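Long-range contacts in sensory box/GGDEF family protein (Vibrio cholerae serotype O1, PDB 6EIB), which catalyses the joining of two GTP molecules into cyclic di-GMP through its magnesium-dependent GGDEF domain, present here, and takes part in biofilm formation: residues A[34-39]-A[119-124]; A[66-71]-A[82-87]; A[97-102]-A[153-158]; A[103-108]-A[115-120]. All blocks are in the same frame, centred on the assembly; numbering follows the deposited sequence.

All four contacts belong to one GGDEF domain, a five-stranded mixed sheet with helices on both faces. Contact 1 pairs two of its inner strands and carries Asp37 and Ile38, which by similarity bind magnesium together with Glu80. Contact 2, its centre about 13 Å from that of contact 1, lies on the far side of strand 31-38, and the two are joined where Ile34 N meets Ile84 O at 2.8 Å. Contact 3 sets helix 91-107 over the edge strand 154-157, its centre about 7 Å from contact 1. Contact 4 follows the same helix to its end and the return into strand 119-125, sharing Leu119 and Cys120 with contact 1.

Contact 1: A[34-39]-A[119-124]; sequences ISIDID and LCAGVS
Leu119 lays its isobutyl group obliquely across Ile36, with CD1 3.8 Å from CG2 of the isoleucine, where strands 31-38 and 119-125 run antiparallel through the middle of the GGDEF-domain sheet. The CG of Leu119 stands between its backbone N and carbonyl carbon (chi1 62°), which turns both methyls toward that one branch. Farther along the same face, Ala121 CB sits 3.9 Å from Ile36 CG1 and also meets CG2 of Ile34. Helices 50-67 and 91-107 pack against this side, so the row belongs to the hydrophobic core.

Ser35 and Gly122 form a hydrogen-bonded pair: Ser35 N gives a nearly straight bond to Gly122 O (2.8 Å, 169°), and Gly122 N returns one to Ser35 O. Asp37 and Cys120 repeat the pattern. The side chains of Ser35, Asp37 and Cys120 occupy the opposite face, beneath helix 133-148, where Ser35 OG bonds to Ser140. Asp37, a magnesium ligand by similarity, is thus fixed through its backbone near the strand's end, with its carboxylate close to that of Glu80.

Past the paired residues, Asp39 bends back over the neighbouring strand. Its CG lies beside the backbone N and anti to the carbonyl carbon (chi1 -68°), bringing the carboxylate to Cys120. OD2 accepts a hydrogen bond from Asn153 N, while OD1 rests 3.7 Å from Cys120 SG.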
# COMPACT_ATOMS: atom_id res chain seq x y z
N ILE A 34 -2.90 3.34 -2.79
CA ILE A 34 -3.18 2.19 -1.90
C ILE A 34 -2.40 2.32 -0.63
O ILE A 34 -1.18 2.48 -0.68
CB ILE A 34 -2.77 0.83 -2.52
CG1 ILE A 34 -3.43 0.62 -3.89
CG2 ILE A 34 -3.16 -0.33 -1.55
CD1 ILE A 34 -2.73 -0.52 -4.77
N SER A 35 -3.09 2.23 0.50
CA SER A 35 -2.45 2.22 1.80
C SER A 35 -2.48 0.83 2.36
O SER A 35 -3.53 0.20 2.36
CB SER A 35 -3.18 3.16 2.78
OG SER A 35 -3.10 4.50 2.33
N ILE A 36 -1.34 0.33 2.80
CA ILE A 36 -1.23 -1.05 3.26
C ILE A 36 -0.65 -1.06 4.63
O ILE A 36 0.26 -0.30 4.90
CB ILE A 36 -0.36 -1.90 2.31
CG1 ILE A 36 -1.12 -2.16 1.02
CG2 ILE A 36 0.03 -3.25 2.96
CD1 ILE A 36 -0.27 -2.80 -0.08
N ASP A 37 -1.21 -1.87 5.53
CA ASP A 37 -0.61 -2.04 6.84
C ASP A 37 -0.52 -3.54 7.12
O ASP A 37 -1.49 -4.27 6.97
CB ASP A 37 -1.41 -1.31 7.92
CG ASP A 37 -0.63 -1.17 9.23
OD1 ASP A 37 0.37 -0.41 9.26
OD2 ASP A 37 -1.06 -1.75 10.25
N ILE A 38 0.66 -3.97 7.51
CA ILE A 38 0.88 -5.36 7.86
C ILE A 38 0.24 -5.68 9.21
O ILE A 38 0.45 -4.93 10.19
CB ILE A 38 2.37 -5.66 7.90
CG1 ILE A 38 2.98 -5.40 6.50
CG2 ILE A 38 2.60 -7.11 8.38
CD1 ILE A 38 4.51 -5.47 6.47
N ASP A 39 -0.53 -6.76 9.26
CA ASP A 39 -1.23 -7.15 10.50
C ASP A 39 -0.26 -7.78 11.47
O ASP A 39 0.57 -8.59 11.07
CB ASP A 39 -2.37 -8.14 10.22
CG ASP A 39 -3.53 -7.52 9.45
OD1 ASP A 39 -4.07 -6.51 9.95
OD2 ASP A 39 -3.89 -8.03 8.33
N LEU A 119 -2.11 -8.69 5.68
CA LEU A 119 -2.09 -7.24 5.61
C LEU A 119 -3.50 -6.75 5.35
O LEU A 119 -4.36 -7.55 4.99
CB LEU A 119 -1.10 -6.77 4.51
CG LEU A 119 -1.33 -7.14 3.03
CD1 LEU A 119 -2.35 -6.20 2.36
CD2 LEU A 119 -0.00 -7.11 2.28
N CYS A 120 -3.76 -5.46 5.57
CA CYS A 120 -5.03 -4.87 5.14
C CYS A 120 -4.67 -3.76 4.19
O CYS A 120 -3.55 -3.28 4.23
CB CYS A 120 -5.83 -4.30 6.31
SG CYS A 120 -6.53 -5.61 7.38
N ALA A 121 -5.63 -3.33 3.38
CA ALA A 121 -5.34 -2.28 2.41
C ALA A 121 -6.55 -1.40 2.28
O ALA A 121 -7.69 -1.87 2.37
CB ALA A 121 -4.93 -2.89 1.01
N GLY A 122 -6.30 -0.11 2.08
CA GLY A 122 -7.39 0.80 1.77
C GLY A 122 -7.03 1.45 0.44
O GLY A 122 -5.85 1.73 0.19
N VAL A 123 -8.02 1.72 -0.39
CA VAL A 123 -7.78 2.26 -1.74
C VAL A 123 -8.61 3.51 -2.07
O VAL A 123 -9.81 3.57 -1.80
CB VAL A 123 -8.12 1.22 -2.81
CG1 VAL A 123 -7.70 1.72 -4.19
CG2 VAL A 123 -7.46 -0.12 -2.47
N SER A 124 -7.99 4.51 -2.68
CA SER A 124 -8.78 5.60 -3.17
C SER A 124 -8.08 6.15 -4.38
O SER A 124 -7.08 5.58 -4.85
CB SER A 124 -8.97 6.71 -2.11
OG SER A 124 -10.01 7.62 -2.49

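Contact 2: A[66-71]-A[82-87]; sequences SVISDH and FIIVLE
This is an apolar helix-end-to-sheet contact with a water link toward the surface, where the chain leaving helix 50-67 passes the far half of strand 81-87. Ile68, the first residue to depart from helical backbone angles, does most of the touching. Its CG1 lies anti to the carbonyl carbon (chi1 -47°), sending CD1 toward Ile84; the two side chains meet tip to tip, with Ile68 CD1 3.7 Å from Ile84 CG2. The other branch serves Leu86, which crosses obliquely and brings CD2 to 3.6 Å from Ile68 CG2. Leu86 also packs on Ala94 and Leu97, so it sits between Ile68 and helix 91-107.

A water takes a hydrogen bond from Glu87 N at 2.9 Å and makes a weak one to His71 O, tying loop to strand where their backbones do not pair directly. The side chains of His71 and Glu87 run alongside each other, the carboxylate at the edge of the imidazole and the two planes 61° apart. Glu87 OE2 has its strong partner elsewhere, a salt bridge to Arg23 NE. The loop runs on into strand 73-76, which pairs with 81-87 in the hairpin whose turn carries the GGEEF signature and Glu80, the predicted proton acceptor.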
# COMPACT_ATOMS: atom_id res chain seq x y z
N SER A 66 6.29 -7.44 -8.42
CA SER A 66 5.84 -8.64 -9.12
C SER A 66 4.39 -8.53 -9.57
O SER A 66 4.04 -8.90 -10.70
CB SER A 66 6.00 -9.86 -8.21
OG SER A 66 5.34 -10.99 -8.76
N VAL A 67 3.56 -8.04 -8.66
CA VAL A 67 2.13 -7.91 -8.91
C VAL A 67 1.79 -6.69 -9.77
O VAL A 67 0.92 -6.77 -10.63
CB VAL A 67 1.35 -7.84 -7.58
CG1 VAL A 67 -0.10 -7.46 -7.82
CG2 VAL A 67 1.47 -9.16 -6.82
N ILE A 68 2.46 -5.56 -9.53
CA ILE A 68 2.20 -4.37 -10.32
C ILE A 68 3.32 -4.19 -11.33
O ILE A 68 4.34 -3.55 -11.06
CB ILE A 68 2.11 -3.11 -9.43
CG1 ILE A 68 1.21 -3.37 -8.21
CG2 ILE A 68 1.65 -1.92 -10.24
CD1 ILE A 68 1.25 -2.24 -7.20
N SER A 69 3.12 -4.71 -12.53
CA SER A 69 4.18 -4.65 -13.53
C SER A 69 4.33 -3.21 -14.03
O SER A 69 5.45 -2.76 -14.28
CB SER A 69 3.90 -5.62 -14.68
OG SER A 69 2.64 -5.36 -15.27
N ASP A 70 3.22 -2.51 -14.22
CA ASP A 70 3.31 -1.12 -14.66
C ASP A 70 3.87 -0.15 -13.61
O ASP A 70 3.73 -0.36 -12.39
CB ASP A 70 1.97 -0.59 -15.14
CG ASP A 70 1.62 -1.09 -16.53
OD1 ASP A 70 2.56 -1.28 -17.34
OD2 ASP A 70 0.42 -1.25 -16.82
N HIS A 71 4.46 0.93 -14.13
CA HIS A 71 5.07 1.98 -13.31
C HIS A 71 4.18 2.36 -12.14
O HIS A 71 2.94 2.36 -12.24
CB HIS A 71 5.37 3.23 -14.16
CG HIS A 71 6.16 4.28 -13.44
ND1 HIS A 71 7.46 4.08 -13.03
CD2 HIS A 71 5.82 5.53 -13.02
CE1 HIS A 71 7.90 5.16 -12.40
NE2 HIS A 71 6.92 6.05 -12.39
N PHE A 82 2.62 1.01 4.23
CA PHE A 82 3.12 1.37 2.91
C PHE A 82 2.09 2.12 2.16
O PHE A 82 0.88 2.02 2.44
CB PHE A 82 3.52 0.13 2.08
CG PHE A 82 4.73 -0.57 2.59
CD1 PHE A 82 4.65 -1.48 3.65
CD2 PHE A 82 5.97 -0.30 2.02
CE1 PHE A 82 5.80 -2.12 4.12
CE2 PHE A 82 7.11 -0.93 2.48
CZ PHE A 82 7.03 -1.85 3.53
N ILE A 83 2.56 2.85 1.16
CA ILE A 83 1.67 3.49 0.24
C ILE A 83 2.15 3.15 -1.17
O ILE A 83 3.35 3.15 -1.43
CB ILE A 83 1.65 4.99 0.53
CG1 ILE A 83 0.68 5.76 -0.37
CG2 ILE A 83 3.01 5.55 0.30
CD1 ILE A 83 0.53 7.24 0.15
N ILE A 84 1.20 2.86 -2.05
CA ILE A 84 1.50 2.67 -3.47
C ILE A 84 0.70 3.68 -4.26
O ILE A 84 -0.52 3.78 -4.12
CB ILE A 84 1.18 1.26 -3.93
CG1 ILE A 84 1.95 0.26 -3.08
CG2 ILE A 84 1.55 1.05 -5.43
CD1 ILE A 84 1.47 -1.15 -3.27
N VAL A 85 1.40 4.41 -5.12
CA VAL A 85 0.76 5.40 -5.96
C VAL A 85 0.80 4.96 -7.39
O VAL A 85 1.88 4.66 -7.89
CB VAL A 85 1.44 6.78 -5.81
CG1 VAL A 85 0.86 7.80 -6.83
CG2 VAL A 85 1.30 7.27 -4.35
N LEU A 86 -0.37 4.91 -8.04
CA LEU A 86 -0.43 4.38 -9.41
C LEU A 86 -0.88 5.45 -10.41
O LEU A 86 -2.04 5.85 -10.40
CB LEU A 86 -1.37 3.18 -9.51
CG LEU A 86 -1.20 1.87 -8.71
CD1 LEU A 86 -2.45 1.03 -8.84
CD2 LEU A 86 -0.07 1.05 -9.27
N GLU A 87 0.03 5.95 -11.23
CA GLU A 87 -0.36 6.94 -12.25
C GLU A 87 -1.24 6.36 -13.36
O GLU A 87 -1.11 5.19 -13.73
CB GLU A 87 0.86 7.61 -12.86
CG GLU A 87 1.62 8.50 -11.89
CD GLU A 87 2.62 9.40 -12.62
OE1 GLU A 87 3.82 9.05 -12.63
OE2 GLU A 87 2.22 10.45 -13.18
O HOH W 1 2.68 4.95 -11.56

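Contact 3: A[97-102]-A[153-158]; sequences LAEQIR and NRCCIY. With SO4 (sulfate ion), chain G; ACT (acetate ion), chain P; EDO (1,2-ethanediol), chain I.
Edge strand 154-157 of the GGDEF-domain sheet is packed here by helix 91-107, the axes of the short helix and strand segments running nearly antiparallel (171°) and 8.8 Å apart at their closest. Arg102 carries the contact. Its chain bends at chi3 (55°), swinging the guanidinium back over the helix toward Glu99 while the aliphatic part lies on the strand. NE and NH2 grip Glu99 OE1 side-on, at 2.6 Å for NE and from opposite faces of the carboxylate plane. The remaining nitrogen serves the other segment: Arg102 NH1 donates to Asn153 OD1 at 2.8 Å, coming from above the amide's carbonyl plane rather than onto a lone pair. Guanidinium and amide planes are 58° apart.

Asn153 OD1 also receives a bond from a water that donates to Arg102 O, so side chain and helix backbone are both tied to the asparagine. An acetate, probably from the crystallisation liquor, bonds to Arg102 NH2.

Between these polar groups sits Cys155, modelled in two conformers. In the one described, and with less certainty for that reason, SG lies beside Arg102 CD and CB near Glu99 OE2. A second water spans Glu99 OE2 and Cys155 N. Asn153 N bonds to Asp39 OD2, carrying the link on to the loop after strand 31-38. The whole is helix-on-sheet packing of an alpha/beta domain, an intrahelical salt bridge lying over the edge strand.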
# COMPACT_ATOMS: atom_id res chain seq x y z
N LEU A 97 -5.52 -4.77 -7.83
CA LEU A 97 -4.12 -4.97 -7.52
C LEU A 97 -3.91 -5.13 -6.02
O LEU A 97 -3.15 -5.99 -5.55
CB LEU A 97 -3.28 -3.81 -8.03
CG LEU A 97 -3.29 -3.70 -9.55
CD1 LEU A 97 -2.59 -2.41 -9.95
CD2 LEU A 97 -2.66 -4.95 -10.22
N ALA A 98 -4.62 -4.31 -5.26
CA ALA A 98 -4.46 -4.39 -3.82
C ALA A 98 -4.87 -5.75 -3.31
O ALA A 98 -4.18 -6.32 -2.45
CB ALA A 98 -5.25 -3.29 -3.15
N GLU A 99 -5.98 -6.29 -3.83
CA GLU A 99 -6.46 -7.60 -3.41
C GLU A 99 -5.47 -8.72 -3.73
O GLU A 99 -5.33 -9.68 -2.94
CB GLU A 99 -7.81 -7.93 -4.06
CG GLU A 99 -9.04 -7.26 -3.44
CD GLU A 99 -9.39 -7.79 -2.04
OE1 GLU A 99 -8.72 -8.69 -1.50
OE2 GLU A 99 -10.40 -7.33 -1.48
N GLN A 100 -4.84 -8.63 -4.91
CA GLN A 100 -3.83 -9.61 -5.32
C GLN A 100 -2.63 -9.55 -4.38
O GLN A 100 -2.07 -10.58 -4.01
CB GLN A 100 -3.39 -9.36 -6.77
CG GLN A 100 -4.45 -9.68 -7.81
CD GLN A 100 -3.94 -9.51 -9.22
OE1 GLN A 100 -3.11 -8.64 -9.49
NE2 GLN A 100 -4.42 -10.35 -10.14
N ILE A 101 -2.19 -8.34 -4.02
CA ILE A 101 -1.10 -8.22 -3.07
C ILE A 101 -1.50 -8.84 -1.71
O ILE A 101 -0.69 -9.56 -1.11
CB ILE A 101 -0.71 -6.73 -2.87
CG1 ILE A 101 -0.11 -6.16 -4.15
CG2 ILE A 101 0.28 -6.53 -1.67
CD1 ILE A 101 -0.20 -4.66 -4.20
N ARG A 102 -2.71 -8.54 -1.23
CA ARG A 102 -3.21 -9.07 0.05
C ARG A 102 -3.16 -10.60 0.03
O ARG A 102 -2.70 -11.24 0.98
CB ARG A 102 -4.65 -8.59 0.33
CG ARG A 102 -5.22 -9.11 1.65
CD ARG A 102 -6.73 -8.91 1.79
NE ARG A 102 -7.51 -9.48 0.70
CZ ARG A 102 -7.69 -10.78 0.50
NH1 ARG A 102 -7.13 -11.68 1.30
NH2 ARG A 102 -8.43 -11.18 -0.52
N ASN A 153 -6.33 -9.21 7.29
CA ASN A 153 -6.53 -9.77 5.94
C ASN A 153 -7.82 -9.26 5.27
O ASN A 153 -8.71 -10.06 4.92
CB ASN A 153 -6.53 -11.30 6.00
CG ASN A 153 -6.39 -11.92 4.62
OD1 ASN A 153 -5.74 -11.32 3.73
ND2 ASN A 153 -6.91 -13.15 4.44
N ARG A 154 -7.92 -7.92 5.10
CA ARG A 154 -9.10 -7.24 4.54
C ARG A 154 -8.71 -6.06 3.64
O ARG A 154 -7.75 -5.36 3.91
CB ARG A 154 -10.02 -6.71 5.65
CG ARG A 154 -10.62 -7.80 6.60
CD ARG A 154 -11.64 -8.66 5.85
NE ARG A 154 -12.44 -9.51 6.73
CZ ARG A 154 -12.07 -10.72 7.11
NH1 ARG A 154 -10.91 -11.24 6.70
NH2 ARG A 154 -12.86 -11.43 7.91
N CYS A 155 -9.52 -5.83 2.61
CA CYS A 155 -9.31 -4.72 1.69
C CYS A 155 -10.58 -3.92 1.53
O CYS A 155 -11.67 -4.49 1.47
CB CYS A 155 -8.86 -5.22 0.32
SG CYS A 155 -7.13 -5.63 0.26
N CYS A 156 -10.45 -2.59 1.47
CA CYS A 156 -11.62 -1.73 1.30
C CYS A 156 -11.34 -0.60 0.32
O CYS A 156 -10.26 -0.01 0.31
CB CYS A 156 -12.07 -1.13 2.63
SG CYS A 156 -13.16 -2.20 3.59
N ILE A 157 -12.32 -0.28 -0.51
CA ILE A 157 -12.21 0.92 -1.33
C ILE A 157 -12.97 2.06 -0.63
O ILE A 157 -14.03 1.84 -0.04
CB ILE A 157 -12.76 0.68 -2.73
CG1 ILE A 157 -12.50 1.87 -3.64
CG2 ILE A 157 -14.22 0.40 -2.67
CD1 ILE A 157 -12.78 1.48 -5.08
N TYR A 158 -12.42 3.26 -0.62
CA TYR A 158 -13.16 4.36 0.02
C TYR A 158 -14.41 4.75 -0.74
O TYR A 158 -14.36 4.99 -1.94
CB TYR A 158 -12.28 5.59 0.18
CG TYR A 158 -13.02 6.76 0.80
CD1 TYR A 158 -13.73 7.66 -0.01
CD2 TYR A 158 -13.02 6.96 2.16
CE1 TYR A 158 -14.42 8.72 0.53
CE2 TYR A 158 -13.71 8.03 2.72
CZ TYR A 158 -14.41 8.90 1.90
OH TYR A 158 -15.09 9.97 2.43
S SO4 G . -15.96 11.78 5.29
O1 SO4 G . -14.76 10.96 5.16
O2 SO4 G . -17.11 10.89 5.38
O3 SO4 G . -15.88 12.56 6.52
O4 SO4 G . -16.07 12.65 4.13
C ACT P . -8.95 -14.94 -0.15
O ACT P . -9.68 -15.51 0.69
OXT ACT P . -9.37 -13.86 -0.60
CH3 ACT P . -7.64 -15.53 -0.59
C1 EDO I . -8.22 -14.84 7.10
O1 EDO I . -7.02 -14.42 6.45
C2 EDO I . -7.81 -15.32 8.47
O2 EDO I . -7.39 -14.18 9.24
O HOH W 2 -10.96 -7.92 1.25
O HOH W 3 -3.23 -10.78 3.66
O HOH W 4 -6.84 -14.98 2.35

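Contact 4: A[103-108]-A[115-120]; sequences QRFAEH and EHIYLC. With SO4 (sulfate ion), chain F; ACT (acetate ion), chain P; EDO (1,2-ethanediol), chain K.
The turn-back from the end of helix 91-107 toward strand 119-125 makes this contact, one helix-to-strand connection of the GGDEF domain. Phe105 fills its buried side. With CG anti to the backbone N (chi1 -171°), its ring points to the returning chain, and CE2 lies 3.6 Å from Ile117 CG2. Leu119 crosses the same ring obliquely, its CD2 3.7 Å from Phe105 CD2. The edge of the ring is turned to Tyr118 O. Val56 of helix 50-67 touches both Phe105 and Ile117, so this group continues into the domain core, and Ile117 further packs on Ile38, a magnesium-binding residue by similarity.

Ala106 lies on the outer side. Its CB is 3.5 Å from CD1 of Tyr118, whose side chain also touches Arg152 and Asn153. Next to it the backbones draw close, Ala106 CA to Ile117 O at 3.5 Å forming a CA-H...O contact with an angle of 155° at the hydrogen.

The helix end is held by a side chain from the returning chain: His116 ND1 donates to Ala106 O at 2.9 Å, with a bent angle of 144° and the acceptor tilted from the imidazole plane. A water accepts from Ile117 N and lies 2.9 Å from Phe105 O, bridging the two backbones. Outside, His108 ND1 bonds a sulfate, probably from the crystallisation liquor. The arrangement is a helix-to-strand connection of the alpha/beta GGDEF domain, leading from helix 91-107 into the strand next to the one that holds Asp37.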
# COMPACT_ATOMS: atom_id res chain seq x y z
N GLN A 103 -3.68 -11.16 -1.06
CA GLN A 103 -3.78 -12.62 -1.20
C GLN A 103 -2.44 -13.30 -1.31
O GLN A 103 -2.23 -14.33 -0.67
CB GLN A 103 -4.60 -12.98 -2.41
CG GLN A 103 -6.09 -12.89 -2.19
CD GLN A 103 -6.85 -12.86 -3.51
OE1 GLN A 103 -6.29 -12.48 -4.55
NE2 GLN A 103 -8.10 -13.32 -3.49
N ARG A 104 -1.55 -12.77 -2.14
CA ARG A 104 -0.25 -13.42 -2.29
C ARG A 104 0.61 -13.28 -1.05
O ARG A 104 1.43 -14.16 -0.74
CB ARG A 104 0.47 -12.90 -3.54
CG ARG A 104 -0.13 -13.49 -4.81
CD ARG A 104 0.79 -13.36 -6.00
NE ARG A 104 2.12 -13.91 -5.73
CZ ARG A 104 3.19 -13.58 -6.44
NH1 ARG A 104 3.06 -12.72 -7.44
NH2 ARG A 104 4.39 -14.07 -6.15
N PHE A 105 0.42 -12.19 -0.30
CA PHE A 105 1.13 -12.06 0.94
C PHE A 105 0.64 -13.12 1.93
O PHE A 105 1.43 -13.77 2.61
CB PHE A 105 0.94 -10.63 1.47
CG PHE A 105 1.81 -10.29 2.65
CD1 PHE A 105 3.17 -10.07 2.48
CD2 PHE A 105 1.25 -10.14 3.91
CE1 PHE A 105 3.97 -9.71 3.57
CE2 PHE A 105 2.04 -9.78 5.01
CZ PHE A 105 3.39 -9.57 4.84
N ALA A 106 -0.68 -13.30 2.00
CA ALA A 106 -1.31 -14.24 2.93
C ALA A 106 -0.91 -15.67 2.58
O ALA A 106 -0.88 -16.56 3.43
CB ALA A 106 -2.83 -14.11 2.89
N GLU A 107 -0.65 -15.89 1.30
CA GLU A 107 -0.31 -17.22 0.80
C GLU A 107 1.17 -17.58 0.94
O GLU A 107 1.55 -18.73 0.76
CB GLU A 107 -0.74 -17.36 -0.66
CG GLU A 107 -2.23 -17.51 -0.90
CD GLU A 107 -2.61 -17.17 -2.34
OE1 GLU A 107 -1.75 -16.68 -3.12
OE2 GLU A 107 -3.79 -17.42 -2.70
N HIS A 108 2.03 -16.59 1.18
CA HIS A 108 3.46 -16.88 1.26
C HIS A 108 3.84 -17.38 2.65
O HIS A 108 3.57 -16.73 3.65
CB HIS A 108 4.28 -15.66 0.87
CG HIS A 108 5.76 -15.91 0.89
ND1 HIS A 108 6.42 -16.52 -0.15
CD2 HIS A 108 6.70 -15.59 1.81
CE1 HIS A 108 7.71 -16.60 0.14
NE2 HIS A 108 7.91 -16.05 1.33
N GLU A 115 5.25 -19.60 8.86
CA GLU A 115 4.34 -18.66 9.49
C GLU A 115 3.58 -17.89 8.42
O GLU A 115 4.16 -17.48 7.41
CB GLU A 115 5.13 -17.70 10.37
CG GLU A 115 4.30 -16.67 11.10
CD GLU A 115 3.71 -17.21 12.40
OE1 GLU A 115 3.93 -18.41 12.70
OE2 GLU A 115 3.06 -16.42 13.12
N HIS A 116 2.27 -17.70 8.61
CA HIS A 116 1.53 -16.88 7.65
C HIS A 116 1.27 -15.49 8.22
O HIS A 116 0.96 -15.33 9.41
CB HIS A 116 0.23 -17.56 7.22
CG HIS A 116 0.45 -18.72 6.29
ND1 HIS A 116 0.52 -18.56 4.92
CD2 HIS A 116 0.65 -20.03 6.53
CE1 HIS A 116 0.74 -19.74 4.36
NE2 HIS A 116 0.83 -20.65 5.31
N ILE A 117 1.52 -14.49 7.39
CA ILE A 117 1.38 -13.09 7.78
C ILE A 117 0.38 -12.43 6.83
O ILE A 117 0.33 -12.77 5.64
CB ILE A 117 2.74 -12.37 7.75
CG1 ILE A 117 3.78 -13.19 8.50
CG2 ILE A 117 2.67 -10.95 8.36
CD1 ILE A 117 5.19 -12.58 8.45
N TYR A 118 -0.38 -11.46 7.34
CA TYR A 118 -1.49 -10.87 6.60
C TYR A 118 -1.37 -9.34 6.57
O TYR A 118 -0.63 -8.75 7.37
CB TYR A 118 -2.84 -11.30 7.23
CG TYR A 118 -3.00 -12.81 7.37
CD1 TYR A 118 -3.54 -13.55 6.32
CD2 TYR A 118 -2.57 -13.49 8.51
CE1 TYR A 118 -3.67 -14.94 6.41
CE2 TYR A 118 -2.68 -14.92 8.59
CZ TYR A 118 -3.23 -15.61 7.54
OH TYR A 118 -3.38 -16.98 7.56
N LEU A 119 -2.11 -8.69 5.68
CA LEU A 119 -2.09 -7.24 5.61
C LEU A 119 -3.50 -6.75 5.35
O LEU A 119 -4.36 -7.55 4.99
CB LEU A 119 -1.10 -6.77 4.51
CG LEU A 119 -1.33 -7.14 3.03
CD1 LEU A 119 -2.35 -6.20 2.36
CD2 LEU A 119 -0.00 -7.11 2.28
N CYS A 120 -3.76 -5.46 5.57
CA CYS A 120 -5.03 -4.87 5.14
C CYS A 120 -4.67 -3.76 4.19
O CYS A 120 -3.55 -3.28 4.23
CB CYS A 120 -5.83 -4.30 6.31
SG CYS A 120 -6.53 -5.61 7.38
S SO4 F . 5.69 -16.66 -3.71
O1 SO4 F . 7.01 -16.84 -3.11
O2 SO4 F . 5.39 -17.76 -4.63
O3 SO4 F . 4.62 -16.70 -2.72
O4 SO4 F . 5.73 -15.39 -4.43
C ACT P . -8.95 -14.94 -0.15
O ACT P . -9.68 -15.51 0.69
OXT ACT P . -9.37 -13.86 -0.60
CH3 ACT P . -7.64 -15.53 -0.59
C1 EDO K . -0.17 -14.59 13.57
O1 EDO K . -1.46 -14.57 12.93
C2 EDO K . 0.69 -13.48 12.97
O2 EDO K . 0.75 -13.56 11.53
O HOH W 5 1.89 -15.37 5.00